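Putative protease (Parabacteroides distasonis ATCC 8503, PDB 3KD4) is of unknown function but may be a protease, and is probably exported. Local coordinates at residues A[43-48]-A[98-103]. Residues are numbered along the deposited sequence; the frame is centred on the assembly and turned at random.
Sequences YGESFI and EMVVVH
The imidazole of His103 has the carbonyl oxygen of Val101 over the centre of one face, 3.9 Å above the plane, and the hydroxyl of Ser46 in the plane at its edge. Ser46 OG and His103 NE2 are 2.8 Å apart in a hydrogen bond whose donor may be either atom. In His103, CG lies anti to the carbonyl carbon (chi1 -62°), which swings the ring back across Gly44 to reach Ser46. At this buried position just past the strand, histidine offers a flat ring to lie against Val101 O and a nitrogen to pair with the serine hydroxyl. Tyr43 O lies at the ring's edge, near its plane, beside CD2.

The phenyl ring of Phe47 and the carboxylate of Glu98 are steeply inclined, their planes 74° apart; Glu98 OE2 comes within 3.3 Å of Phe47 CD1. The extended Glu98 chain, with CG anti to the backbone N (chi1 172°), carries the carboxylate across to the ring, while OE1 hydrogen-bonds a glycerol, probably from the crystallisation liquor. Beside Phe47 on the same face, Val100 CG2 touches CD1 at 3.9 Å, and the aliphatic CG of Glu45 rests on Val100 and Val102. Beta-branched valines fit such an extended backbone.

The strands run antiparallel: Ser46 with Val101 and Ile48 with Met99 form hydrogen-bonded pairs, each with two N-H...O bonds. Beyond them His103 N bonds Gly44 O (2.9 Å), and a water donates to both Gly44 O and His103 O.

Strand 45-50 edges a three-stranded antiparallel sheet; central strand 97-102 pairs on its other side with strand 79-82. Within this DUF3857 region it lies against strands 55-65 and 111-120 of the larger sheet; buried, apolar Ile48 and Val101 suit that face, Ile48 meeting Leu57, Tyr116 and Ile118.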
loop_
_atom_site.group_PDB
_atom_site.type_symbol
_atom_site.label_atom_id
_atom_site.label_comp_id
_atom_site.label_asym_id
_atom_site.label_seq_id
_atom_site.Cartn_x
_atom_site.Cartn_y
_atom_site.Cartn_z
ATOM N N TYR A 43 -9.787 -17.766 -8.125
ATOM C CA TYR A 43 -10.934 -18.312 -7.347
ATOM C C TYR A 43 -10.950 -19.845 -7.335
ATOM O O TYR A 43 -11.564 -20.464 -6.478
ATOM C CB TYR A 43 -12.264 -17.788 -7.850
ATOM C CG TYR A 43 -12.660 -16.411 -7.387
ATOM C CD1 TYR A 43 -12.361 -15.963 -6.097
ATOM C CD2 TYR A 43 -13.418 -15.590 -8.204
ATOM C CE1 TYR A 43 -12.782 -14.703 -5.659
ATOM C CE2 TYR A 43 -13.846 -14.368 -7.782
ATOM C CZ TYR A 43 -13.517 -13.917 -6.508
ATOM O OH TYR A 43 -13.942 -12.691 -6.062
ATOM N N GLY A 44 -10.217 -20.457 -8.263
ATOM C CA GLY A 44 -10.044 -21.906 -8.262
ATOM C C GLY A 44 -9.237 -22.441 -7.077
ATOM O O GLY A 44 -9.172 -23.659 -6.881
ATOM N N GLU A 45 -8.586 -21.537 -6.338
ATOM C CA GLU A 45 -7.785 -21.908 -5.174
ATOM C C GLU A 45 -8.062 -21.028 -3.981
ATOM O O GLU A 45 -8.539 -19.932 -4.121
ATOM C CB GLU A 45 -6.286 -21.786 -5.472
ATOM C CG GLU A 45 -5.750 -22.764 -6.494
ATOM C CD GLU A 45 -6.005 -22.313 -7.916
ATOM O OE1 GLU A 45 -5.855 -21.109 -8.185
ATOM O OE2 GLU A 45 -6.356 -23.175 -8.751
ATOM N N SER A 46 -7.728 -21.548 -2.808
ATOM C CA SER A 46 -7.626 -20.761 -1.611
ATOM C C SER A 46 -6.167 -20.796 -1.122
ATOM O O SER A 46 -5.451 -21.807 -1.305
ATOM C CB SER A 46 -8.617 -21.275 -0.568
ATOM O OG SER A 46 -9.957 -20.985 -0.948
ATOM N N PHE A 47 -5.736 -19.701 -0.504
ATOM C CA PHE A 47 -4.349 -19.530 -0.043
ATOM C C PHE A 47 -4.350 -19.179 1.411
ATOM O O PHE A 47 -4.970 -18.210 1.785
ATOM C CB PHE A 47 -3.691 -18.398 -0.838
ATOM C CG PHE A 47 -3.799 -18.583 -2.305
ATOM C CD1 PHE A 47 -2.850 -19.321 -2.986
ATOM C CD2 PHE A 47 -4.869 -18.065 -3.002
ATOM C CE1 PHE A 47 -2.957 -19.494 -4.353
ATOM C CE2 PHE A 47 -4.970 -18.247 -4.375
ATOM C CZ PHE A 47 -4.030 -18.960 -5.031
ATOM N N ILE A 48 -3.682 -19.976 2.237
ATOM C CA ILE A 48 -3.681 -19.731 3.689
ATOM C C ILE A 48 -2.264 -19.674 4.233
ATOM O O ILE A 48 -1.588 -20.681 4.265
ATOM C CB ILE A 48 -4.439 -20.845 4.474
ATOM C CG1 ILE A 48 -5.861 -21.063 3.935
ATOM C CG2 ILE A 48 -4.452 -20.500 6.013
ATOM C CD1 ILE A 48 -6.460 -22.487 4.233
ATOM N N GLU A 98 2.453 -21.489 3.189
ATOM C CA GLU A 98 1.216 -21.134 2.520
ATOM C C GLU A 98 0.591 -22.413 2.018
ATOM O O GLU A 98 1.171 -23.087 1.168
ATOM C CB GLU A 98 1.501 -20.182 1.363
ATOM C CG GLU A 98 0.310 -19.873 0.463
ATOM C CD GLU A 98 0.580 -18.718 -0.461
ATOM O OE1 GLU A 98 1.703 -18.207 -0.483
ATOM O OE2 GLU A 98 -0.324 -18.292 -1.171
HETATM N N MSE A 99 -0.597 -22.728 2.546
HETATM C CA MSE A 99 -1.370 -23.867 2.101
HETATM C C MSE A 99 -2.205 -23.399 0.909
HETATM O O MSE A 99 -2.958 -22.418 1.033
HETATM C CB MSE A 99 -2.337 -24.355 3.194
HETATM C CG MSE A 99 -3.329 -25.411 2.676
HETATM SE SE MSE A 99 -2.456 -27.005 2.227
HETATM C CE MSE A 99 -2.129 -27.747 4.008
ATOM N N VAL A 100 -2.071 -24.099 -0.214
ATOM C CA VAL A 100 -2.891 -23.838 -1.402
ATOM C C VAL A 100 -3.912 -24.969 -1.486
ATOM O O VAL A 100 -3.556 -26.151 -1.561
ATOM C CB VAL A 100 -2.031 -23.795 -2.680
ATOM C CG1 VAL A 100 -2.922 -23.573 -3.951
ATOM C CG2 VAL A 100 -0.926 -22.696 -2.526
ATOM N N VAL A 101 -5.187 -24.613 -1.393
ATOM C CA VAL A 101 -6.289 -25.555 -1.535
ATOM C C VAL A 101 -6.798 -25.436 -2.977
ATOM O O VAL A 101 -7.291 -24.378 -3.364
ATOM C CB VAL A 101 -7.410 -25.212 -0.563
ATOM C CG1 VAL A 101 -8.519 -26.255 -0.614
ATOM C CG2 VAL A 101 -6.856 -25.076 0.887
ATOM N N VAL A 102 -6.687 -26.502 -3.758
ATOM C CA VAL A 102 -7.187 -26.487 -5.143
ATOM C C VAL A 102 -8.614 -27.006 -5.118
ATOM O O VAL A 102 -8.865 -28.150 -4.748
ATOM C CB VAL A 102 -6.325 -27.345 -6.091
ATOM C CG1 VAL A 102 -6.982 -27.431 -7.514
ATOM C CG2 VAL A 102 -4.885 -26.784 -6.172
ATOM N N HIS A 103 -9.555 -26.141 -5.454
ATOM C CA HIS A 103 -10.955 -26.503 -5.376
ATOM C C HIS A 103 -11.325 -27.393 -6.533
ATOM O O HIS A 103 -11.134 -27.019 -7.705
ATOM C CB HIS A 103 -11.791 -25.244 -5.353
ATOM C CG HIS A 103 -11.501 -24.406 -4.161
ATOM N ND1 HIS A 103 -11.544 -24.925 -2.896
ATOM C CD2 HIS A 103 -11.084 -23.122 -4.036
ATOM C CE1 HIS A 103 -11.220 -23.985 -2.029
ATOM N NE2 HIS A 103 -10.914 -22.888 -2.699
HETATM O O HOH W 1 -9.531 -25.304 -8.985
#